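Local coordinates for protein bottromycin amidohydrolase (PDB 6I5S) that is a thiazoline-specific amidohydrolase with two bound zinc ions, the gatekeeper of bottromycin biosynthesis, at residues A[23-28]-A[98-103]; A[205-210]-A[222-227]; A[228-233]-A[267-272]. All blocks are in the same frame, centred on the assembly; numbering follows the deposited sequence.

All three contacts are buried, yet their chemistry follows their place in the fold. Contact 1 joins helices 23-31 and 100-108 by aliphatic packing alone, with no hydrogen bond across it. Contacts 2 and 3 lie on the other side of the chain's centre, about 30 Å from contact 1 between centres, and combine backbone bonds with metal binding. Their own centres are about 10 Å apart. Contact 2 leads into strand 226-228, and contact 3 pairs the end of that strand with strand 268-270. Each gives one histidine, His210 or His229, to the same zinc ion, and Gly209 O lies 3.0 Å from Glu228 N where the two meet.

Contact 1. Residues A[23-28]-A[98-103]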
loop_
_atom_site.group_PDB
_atom_site.type_symbol
_atom_site.label_atom_id
_atom_site.label_comp_id
_atom_site.label_asym_id
_atom_site.label_seq_id
_atom_site.Cartn_x
_atom_site.Cartn_y
_atom_site.Cartn_z
ATOM N N PRO A 23 9.550 22.178 1.170
ATOM C CA PRO A 23 9.625 22.306 -0.299
ATOM C C PRO A 23 8.766 21.315 -1.050
ATOM O O PRO A 23 8.299 21.609 -2.166
ATOM C CB PRO A 23 11.108 22.046 -0.600
ATOM C CG PRO A 23 11.733 21.666 0.682
ATOM C CD PRO A 23 10.734 21.515 1.729
ATOM N N LEU A 24 8.618 20.116 -0.513
ATOM C CA LEU A 24 7.764 19.117 -1.140
ATOM C C LEU A 24 6.296 19.504 -1.024
ATOM O O LEU A 24 5.528 19.319 -1.976
ATOM C CB LEU A 24 8.021 17.737 -0.515
ATOM C CG LEU A 24 9.326 17.003 -0.885
ATOM C CD1 LEU A 24 9.364 15.619 -0.188
ATOM C CD2 LEU A 24 9.357 16.817 -2.327
ATOM N N VAL A 25 5.885 20.018 0.135
ATOM C CA VAL A 25 4.516 20.528 0.294
ATOM C C VAL A 25 4.254 21.641 -0.691
ATOM O O VAL A 25 3.201 21.696 -1.354
ATOM C CB VAL A 25 4.296 21.007 1.735
ATOM C CG1 VAL A 25 2.903 21.627 1.900
ATOM C CG2 VAL A 25 4.427 19.863 2.707
ATOM N N ALA A 26 5.207 22.560 -0.794
ATOM C CA ALA A 26 5.053 23.665 -1.740
ATOM C C ALA A 26 4.851 23.150 -3.163
ATOM O O ALA A 26 4.015 23.674 -3.909
ATOM C CB ALA A 26 6.277 24.582 -1.668
ATOM N N ALA A 27 5.640 22.137 -3.569
ATOM C CA ALA A 27 5.477 21.572 -4.907
ATOM C C ALA A 27 4.089 20.972 -5.100
ATOM O O ALA A 27 3.455 21.198 -6.148
ATOM C CB ALA A 27 6.556 20.542 -5.193
ATOM N N LEU A 28 3.586 20.226 -4.097
ATOM C CA LEU A 28 2.285 19.566 -4.217
ATOM C C LEU A 28 1.163 20.614 -4.205
ATOM O O LEU A 28 0.164 20.467 -4.913
ATOM C CB LEU A 28 2.090 18.538 -3.100
ATOM C CG LEU A 28 3.111 17.396 -3.024
ATOM C CD1 LEU A 28 2.767 16.548 -1.881
ATOM C CD2 LEU A 28 3.015 16.589 -4.270
ATOM N N SER A 98 4.037 8.683 7.085
ATOM C CA SER A 98 4.445 9.503 8.210
ATOM C C SER A 98 5.002 10.852 7.790
ATOM O O SER A 98 5.234 11.705 8.658
ATOM C CB SER A 98 5.508 8.776 9.056
ATOM O OG SER A 98 4.942 7.638 9.645
ATOM N N SER A 99 5.209 11.063 6.499
ATOM C CA SER A 99 5.795 12.312 6.016
ATOM C C SER A 99 5.364 12.575 4.580
ATOM O O SER A 99 4.921 11.683 3.845
ATOM C CB SER A 99 7.339 12.301 6.075
ATOM O OG SER A 99 7.837 11.501 5.066
ATOM N N VAL A 100 5.476 13.850 4.197
ATOM C CA VAL A 100 5.198 14.214 2.808
ATOM C C VAL A 100 6.134 13.495 1.834
ATOM O O VAL A 100 5.753 13.250 0.686
ATOM C CB VAL A 100 5.279 15.746 2.653
ATOM C CG1 VAL A 100 6.668 16.240 2.983
ATOM C CG2 VAL A 100 4.887 16.163 1.250
ATOM N N SER A 101 7.333 13.103 2.277
ATOM C CA SER A 101 8.210 12.284 1.435
ATOM C C SER A 101 7.509 11.013 0.980
ATOM O O SER A 101 7.638 10.592 -0.172
ATOM C CB SER A 101 9.485 11.975 2.209
ATOM O OG SER A 101 10.287 11.070 1.482
ATOM N N ASP A 102 6.811 10.336 1.896
ATOM C CA ASP A 102 6.064 9.137 1.533
ATOM C C ASP A 102 4.980 9.440 0.506
ATOM O O ASP A 102 4.738 8.638 -0.398
ATOM C CB ASP A 102 5.414 8.522 2.775
ATOM C CG ASP A 102 6.386 8.256 3.899
ATOM O OD1 ASP A 102 7.600 8.123 3.647
ATOM O OD2 ASP A 102 5.941 8.099 5.077
ATOM N N LEU A 103 4.256 10.552 0.678
ATOM C CA LEU A 103 3.175 10.881 -0.236
ATOM C C LEU A 103 3.709 11.080 -1.652
ATOM O O LEU A 103 3.124 10.597 -2.631
ATOM C CB LEU A 103 2.447 12.140 0.270
ATOM C CG LEU A 103 1.670 12.005 1.615
ATOM C CD1 LEU A 103 1.171 13.364 2.039
ATOM C CD2 LEU A 103 0.526 11.047 1.457
#
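Leu24, Val25 and Leu28 converge on Val100, whose CG2 methyl makes most of the approaches. CG2 lies 3.8 Å from CD1 of Leu28, the two side chains sliding past each other in opposite directions. The same methyl stands 3.9 Å from CB of Leu24. It also meets CG2 of Val25 at 4.0 Å, these two side chains crossing at about a right angle. The first torsion of Val100 (chi1 62°) explains the division of labour: CG2 is anti to the backbone N and reaches the facing helix, while CG1, set between N and the carbonyl carbon, comes nearest to CB of Leu24. Farther out along Leu24, CD1 passes Val100 and rests 3.9 Å from CA of Ser101, against backbone and not against the hydroxyl.

Leu24, Val25 and Leu28 lie on one side of the N-terminal helix 23-31. Helix 100-108 follows strand 84-95, whose end carries zinc ligand His94, with His96 just beyond; such a His-X-His pair after the first barrel strand is a hallmark of the amidohydrolase superfamily.

Asp102 ties the first turn of helix 100-108 to the residues before it. Its OD2 takes the N-H of Ser98 at 2.8 Å in a nearly straight bond (177°), and a weak second one from Ser99 N, at the N-cap. OD1 of Asp102 forms a salt bridge with Arg300. Around the leucines, Leu440 of helix 431-444 packs on Leu24, and Val104, one turn beyond Val100, touches both Leu24 and Leu28.

Contact 2. Residues A[205-210]-A[222-227]. With ZN (zinc ion), chain B.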
loop_
_atom_site.group_PDB
_atom_site.type_symbol
_atom_site.label_atom_id
_atom_site.label_comp_id
_atom_site.label_asym_id
_atom_site.label_seq_id
_atom_site.Cartn_x
_atom_site.Cartn_y
_atom_site.Cartn_z
ATOM N N ILE A 205 -18.830 -0.734 10.092
ATOM C CA ILE A 205 -17.406 -0.416 10.161
ATOM C C ILE A 205 -16.606 -1.680 9.849
ATOM O O ILE A 205 -16.718 -2.677 10.603
ATOM C CB ILE A 205 -17.024 0.096 11.542
ATOM C CG1 ILE A 205 -17.806 1.361 11.895
ATOM C CG2 ILE A 205 -15.527 0.388 11.585
ATOM C CD1 ILE A 205 -17.744 1.625 13.352
ATOM N N PRO A 206 -15.721 -1.654 8.868
ATOM C CA PRO A 206 -14.846 -2.820 8.623
ATOM C C PRO A 206 -13.742 -2.947 9.640
ATOM O O PRO A 206 -13.217 -1.945 10.134
ATOM C CB PRO A 206 -14.253 -2.541 7.233
ATOM C CG PRO A 206 -14.349 -1.136 7.041
ATOM C CD PRO A 206 -15.561 -0.635 7.826
ATOM N N VAL A 207 -13.411 -4.211 9.954
ATOM C CA VAL A 207 -12.305 -4.542 10.839
ATOM C C VAL A 207 -11.216 -5.244 10.029
ATOM O O VAL A 207 -11.475 -6.243 9.334
ATOM C CB VAL A 207 -12.765 -5.434 12.016
ATOM C CG1 VAL A 207 -11.570 -5.781 12.896
ATOM C CG2 VAL A 207 -13.900 -4.732 12.813
ATOM N N VAL A 208 -9.989 -4.730 10.132
ATOM C CA VAL A 208 -8.860 -5.253 9.398
ATOM C C VAL A 208 -7.749 -5.534 10.403
ATOM O O VAL A 208 -7.858 -5.218 11.576
ATOM C CB VAL A 208 -8.364 -4.293 8.292
ATOM C CG1 VAL A 208 -9.432 -4.074 7.264
ATOM C CG2 VAL A 208 -7.902 -2.952 8.879
ATOM N N GLY A 209 -6.641 -6.099 9.922
ATOM C CA GLY A 209 -5.439 -6.190 10.724
ATOM C C GLY A 209 -4.945 -7.617 10.920
ATOM O O GLY A 209 -5.004 -8.459 9.997
ATOM N N HIS A 210 -4.350 -7.862 12.081
ATOM C CA HIS A 210 -3.732 -9.131 12.402
ATOM C C HIS A 210 -4.755 -10.091 12.959
ATOM O O HIS A 210 -5.488 -9.725 13.864
ATOM C CB HIS A 210 -2.634 -8.964 13.461
ATOM C CG HIS A 210 -1.484 -8.098 13.027
ATOM N ND1 HIS A 210 -0.318 -8.016 13.763
ATOM C CD2 HIS A 210 -1.320 -7.283 11.955
ATOM C CE1 HIS A 210 0.520 -7.183 13.146
ATOM N NE2 HIS A 210 -0.067 -6.731 12.055
ATOM N N ARG A 222 -14.014 -15.013 8.349
ATOM C CA ARG A 222 -15.380 -14.669 8.011
ATOM C C ARG A 222 -15.870 -13.377 8.652
ATOM O O ARG A 222 -16.943 -12.911 8.280
ATOM C CB ARG A 222 -16.346 -15.826 8.356
ATOM C CG ARG A 222 -16.435 -16.207 9.774
ATOM C CD ARG A 222 -17.586 -17.302 9.954
ATOM N NE ARG A 222 -17.435 -18.117 11.131
ATOM C CZ ARG A 222 -17.836 -17.779 12.350
ATOM N NH1 ARG A 222 -18.395 -16.587 12.559
ATOM N NH2 ARG A 222 -17.671 -18.641 13.361
ATOM N N THR A 223 -15.133 -12.786 9.587
ATOM C CA THR A 223 -15.580 -11.557 10.247
ATOM C C THR A 223 -14.742 -10.340 9.883
ATOM O O THR A 223 -15.241 -9.218 9.963
ATOM C CB THR A 223 -15.583 -11.697 11.781
ATOM O OG1 THR A 223 -14.277 -12.039 12.255
ATOM C CG2 THR A 223 -16.580 -12.738 12.259
ATOM N N MET A 224 -13.499 -10.515 9.463
ATOM C CA MET A 224 -12.636 -9.384 9.156
ATOM C C MET A 224 -12.682 -9.024 7.671
ATOM O O MET A 224 -12.691 -9.896 6.799
ATOM C CB MET A 224 -11.184 -9.686 9.574
ATOM C CG MET A 224 -11.052 -9.833 11.125
ATOM S SD MET A 224 -9.387 -10.274 11.674
ATOM C CE MET A 224 -8.380 -8.856 11.192
ATOM N N ARG A 225 -12.694 -7.730 7.393
ATOM C CA ARG A 225 -12.746 -7.287 6.007
ATOM C C ARG A 225 -11.471 -7.676 5.267
ATOM O O ARG A 225 -11.524 -8.065 4.095
ATOM C CB ARG A 225 -12.960 -5.778 5.937
ATOM C CG ARG A 225 -12.674 -5.054 4.557
ATOM C CD ARG A 225 -13.734 -5.376 3.560
ATOM N NE ARG A 225 -15.031 -4.940 4.021
ATOM C CZ ARG A 225 -15.514 -3.722 3.942
ATOM N NH1 ARG A 225 -14.802 -2.716 3.442
ATOM N NH2 ARG A 225 -16.735 -3.518 4.408
ATOM N N SER A 226 -10.332 -7.613 5.951
ATOM C CA SER A 226 -9.096 -8.127 5.397
ATOM C C SER A 226 -8.202 -8.579 6.549
ATOM O O SER A 226 -8.338 -8.126 7.686
ATOM C CB SER A 226 -8.337 -7.086 4.544
ATOM O OG SER A 226 -7.763 -6.059 5.386
ATOM N N THR A 227 -7.269 -9.464 6.226
ATOM C CA THR A 227 -6.221 -9.910 7.152
ATOM C C THR A 227 -4.864 -9.681 6.494
ATOM O O THR A 227 -4.719 -9.768 5.255
ATOM C CB THR A 227 -6.344 -11.376 7.566
ATOM O OG1 THR A 227 -6.326 -12.245 6.419
ATOM C CG2 THR A 227 -7.707 -11.611 8.333
HETATM ZN ZN ZN B . 1.222 -5.432 10.919
HETATM O O HOH W 1 -15.213 -6.487 9.144
HETATM O O HOH W 2 2.400 -4.622 12.515
HETATM O O HOH W 3 2.766 -4.068 10.050
#
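Two bends fold the Arg225 chain back over Pro206: with chi2 at 72° and chi3 at 60°, the guanidinium lies with one face over the proline, CB of Pro206 sitting 3.7 Å above its plane, near the centre. NH1 of Arg225 is hydrogen-bonded to Val388 O. Were Arg225 replaced by an alanine, Pro206 would probably lose the flat group that covers it and Val388 O would lose this donor. Met224 is extended until its last torsion (chi3 64°), which turns CE onto the peptide joining Val208 and Gly209, 3.5 Å from Gly209 N.

Between the segments, Arg225 N donates to Val207 O at 2.7 Å, from a little outside the carbonyl plane, and one water spans Val207 N and Thr223 O. CG1 of Val208 presses at 3.2 Å on Ser226 OG, a hydroxyl whose own bonding is directed to Glu228. CA-H...O contacts also link Val208 CA to Ser226 O and Thr227 CA to Gly209 O. At Gly209 the backbone would jam any CB against the preceding carbonyl.

One residue on, His210 NE2 binds zinc at 2.1 Å, with Asp186 OD2 holding its ND1 and Tyr185 stacked on its ring as a second shell that orients it; His210, His229 and the carboxylated lysine Xaa183 are the protein ligands of this zinc, one of the two in the centre, and two waters also bind it.

Segment 205-210 bonds along its backbone to Ile182 and Val184, while Ile205 packs on helix 164-177, Val207 on helix 190-203, and Gly209 joins Glu228 of strand 226-228.

Contact 3. Residues A[228-233]-A[267-272]; sequences EHLYGF and HFVCPT. With ZN (zinc ion), chain B.
Glu228 and Cys270 form a parallel beta bridge, closed by His229 N donating to Cys270 O at 2.8 Å, and a type I' turn from Glu228 to Tyr231 then reverses the path of 228-233, with His229 and Leu230 in left-handed conformation. The His229 ring is gripped at both nitrogens. ND1 donates to Thr272 OG1 at 2.7 Å, nearly straight (169°) and in the ring plane, while NE2 binds zinc at 2.2 Å. The two bonds together limit rotation of the imidazole, and Thr272 acts as a second-shell residue, its hydroxyl turning on to Pro271 O in a weak bond. Glu228 CB lies over one face of the same ring, toward the rim, and His229 CB sits over the centre of the Tyr231 ring.

His229 follows directly on strand 226-228, at the C-terminal end of a parallel strand, where amidohydrolase barrels place their metal ligands.

Glu228 CG is anti to its carbonyl carbon (chi1 -44°) and the chain bends at chi2 (-63°), which carries the carboxylate across to Cys270, with OE1 3.1 Å from CB. The polar contacts of that carboxylate lie elsewhere: OE1 with ND1 of His94, a ligand of the other zinc, and OE2 with Ser226 OG and, as a salt bridge, Arg115.

On the apolar side, CD2 of Leu230 meets CG1 of Val269 at 3.7 Å, Val269 lying crosswise to it. CG of Leu230 lies 3.8 Å from Pro271 CB, and Leu329 and Leu336 of helix 316-338 pack against the same leucine.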
loop_
_atom_site.group_PDB
_atom_site.type_symbol
_atom_site.label_atom_id
_atom_site.label_comp_id
_atom_site.label_asym_id
_atom_site.label_seq_id
_atom_site.Cartn_x
_atom_site.Cartn_y
_atom_site.Cartn_z
ATOM N N GLU A 228 -3.896 -9.293 7.332
ATOM C CA GLU A 228 -2.608 -8.803 6.868
ATOM C C GLU A 228 -1.483 -9.789 7.197
ATOM O O GLU A 228 -1.486 -10.462 8.239
ATOM C CB GLU A 228 -2.267 -7.440 7.496
ATOM C CG GLU A 228 -3.462 -6.429 7.514
ATOM C CD GLU A 228 -3.896 -6.103 6.125
ATOM O OE1 GLU A 228 -3.014 -5.647 5.361
ATOM O OE2 GLU A 228 -5.078 -6.315 5.780
ATOM N N HIS A 229 -0.492 -9.781 6.326
ATOM C CA HIS A 229 0.819 -10.417 6.522
ATOM C C HIS A 229 0.764 -11.933 6.502
ATOM O O HIS A 229 1.786 -12.575 6.804
ATOM C CB HIS A 229 1.473 -9.987 7.850
ATOM C CG HIS A 229 1.423 -8.530 8.150
ATOM N ND1 HIS A 229 1.966 -7.566 7.327
ATOM C CD2 HIS A 229 0.929 -7.862 9.236
ATOM C CE1 HIS A 229 1.776 -6.372 7.870
ATOM N NE2 HIS A 229 1.164 -6.528 9.027
ATOM N N LEU A 230 -0.358 -12.538 6.105
ATOM C CA LEU A 230 -0.602 -13.980 6.229
ATOM C C LEU A 230 -0.633 -14.456 7.685
ATOM O O LEU A 230 -0.672 -15.670 7.933
ATOM C CB LEU A 230 0.436 -14.789 5.405
ATOM C CG LEU A 230 0.443 -14.508 3.902
ATOM C CD1 LEU A 230 1.535 -15.344 3.223
ATOM C CD2 LEU A 230 -0.911 -14.831 3.308
ATOM N N TYR A 231 -0.680 -13.552 8.678
ATOM C CA TYR A 231 -0.763 -14.037 10.038
ATOM C C TYR A 231 -2.071 -14.792 10.187
ATOM O O TYR A 231 -3.068 -14.476 9.525
ATOM C CB TYR A 231 -0.669 -12.923 11.054
ATOM C CG TYR A 231 0.650 -12.176 11.065
ATOM C CD1 TYR A 231 1.814 -12.731 10.564
ATOM C CD2 TYR A 231 0.726 -10.891 11.563
ATOM C CE1 TYR A 231 2.985 -12.004 10.586
ATOM C CE2 TYR A 231 1.880 -10.192 11.594
ATOM C CZ TYR A 231 3.012 -10.752 11.124
ATOM O OH TYR A 231 4.189 -10.002 11.131
ATOM N N GLY A 232 -2.032 -15.832 10.997
ATOM C CA GLY A 232 -3.152 -16.768 11.033
ATOM C C GLY A 232 -2.878 -18.015 10.224
ATOM O O GLY A 232 -3.023 -19.129 10.707
ATOM N N PHE A 233 -2.487 -17.834 8.964
ATOM C CA PHE A 233 -1.946 -18.960 8.195
ATOM C C PHE A 233 -0.558 -19.342 8.701
ATOM O O PHE A 233 -0.181 -20.525 8.702
ATOM C CB PHE A 233 -1.888 -18.601 6.709
ATOM C CG PHE A 233 -3.249 -18.345 6.094
ATOM C CD1 PHE A 233 -4.078 -19.418 5.758
ATOM C CD2 PHE A 233 -3.713 -17.064 5.939
ATOM C CE1 PHE A 233 -5.338 -19.186 5.243
ATOM C CE2 PHE A 233 -4.965 -16.817 5.422
ATOM C CZ PHE A 233 -5.773 -17.895 5.057
ATOM N N HIS A 267 -12.239 -13.828 0.559
ATOM C CA HIS A 267 -11.738 -12.915 1.563
ATOM C C HIS A 267 -10.467 -12.214 1.091
ATOM O O HIS A 267 -9.673 -12.765 0.318
ATOM C CB HIS A 267 -11.526 -13.678 2.852
ATOM C CG HIS A 267 -12.815 -14.200 3.412
ATOM N ND1 HIS A 267 -13.091 -15.541 3.528
ATOM C CD2 HIS A 267 -13.941 -13.549 3.812
ATOM C CE1 HIS A 267 -14.311 -15.701 4.009
ATOM N NE2 HIS A 267 -14.844 -14.509 4.200
ATOM N N PHE A 268 -10.300 -10.966 1.552
ATOM C CA PHE A 268 -9.203 -10.110 1.134
ATOM C C PHE A 268 -7.992 -10.416 1.991
ATOM O O PHE A 268 -8.085 -10.371 3.219
ATOM C CB PHE A 268 -9.551 -8.651 1.272
ATOM C CG PHE A 268 -10.666 -8.196 0.341
ATOM C CD1 PHE A 268 -10.389 -7.827 -0.952
ATOM C CD2 PHE A 268 -11.978 -8.206 0.759
ATOM C CE1 PHE A 268 -11.396 -7.419 -1.801
ATOM C CE2 PHE A 268 -12.983 -7.779 -0.069
ATOM C CZ PHE A 268 -12.687 -7.373 -1.358
ATOM N N VAL A 269 -6.861 -10.698 1.333
ATOM C CA VAL A 269 -5.606 -11.080 1.972
ATOM C C VAL A 269 -4.510 -10.145 1.464
ATOM O O VAL A 269 -4.301 -10.063 0.269
ATOM C CB VAL A 269 -5.251 -12.550 1.658
ATOM C CG1 VAL A 269 -3.860 -12.874 2.153
ATOM C CG2 VAL A 269 -6.282 -13.450 2.280
ATOM N N CYS A 270 -3.810 -9.468 2.371
ATOM C CA CYS A 270 -2.736 -8.530 2.044
ATOM C C CYS A 270 -1.446 -9.085 2.637
ATOM O O CYS A 270 -1.136 -8.837 3.800
ATOM C CB CYS A 270 -3.062 -7.126 2.591
ATOM S SG CYS A 270 -1.842 -5.943 2.117
ATOM N N PRO A 271 -0.650 -9.841 1.863
ATOM C CA PRO A 271 0.460 -10.602 2.476
ATOM C C PRO A 271 1.708 -9.795 2.797
ATOM O O PRO A 271 2.551 -10.278 3.566
ATOM C CB PRO A 271 0.759 -11.698 1.430
ATOM C CG PRO A 271 0.255 -11.144 0.118
ATOM C CD PRO A 271 -0.962 -10.272 0.487
ATOM N N THR A 272 1.869 -8.606 2.218
ATOM C CA THR A 272 3.045 -7.755 2.392
ATOM C C THR A 272 4.332 -8.558 2.318
ATOM O O THR A 272 5.179 -8.516 3.203
ATOM C CB THR A 272 3.003 -6.923 3.680
ATOM O OG1 THR A 272 3.096 -7.749 4.828
ATOM C CG2 THR A 272 1.721 -6.138 3.794
HETATM ZN ZN ZN B . 1.222 -5.432 10.919
HETATM O O HOH W 2 2.400 -4.622 12.515
HETATM O O HOH W 3 2.766 -4.068 10.050
#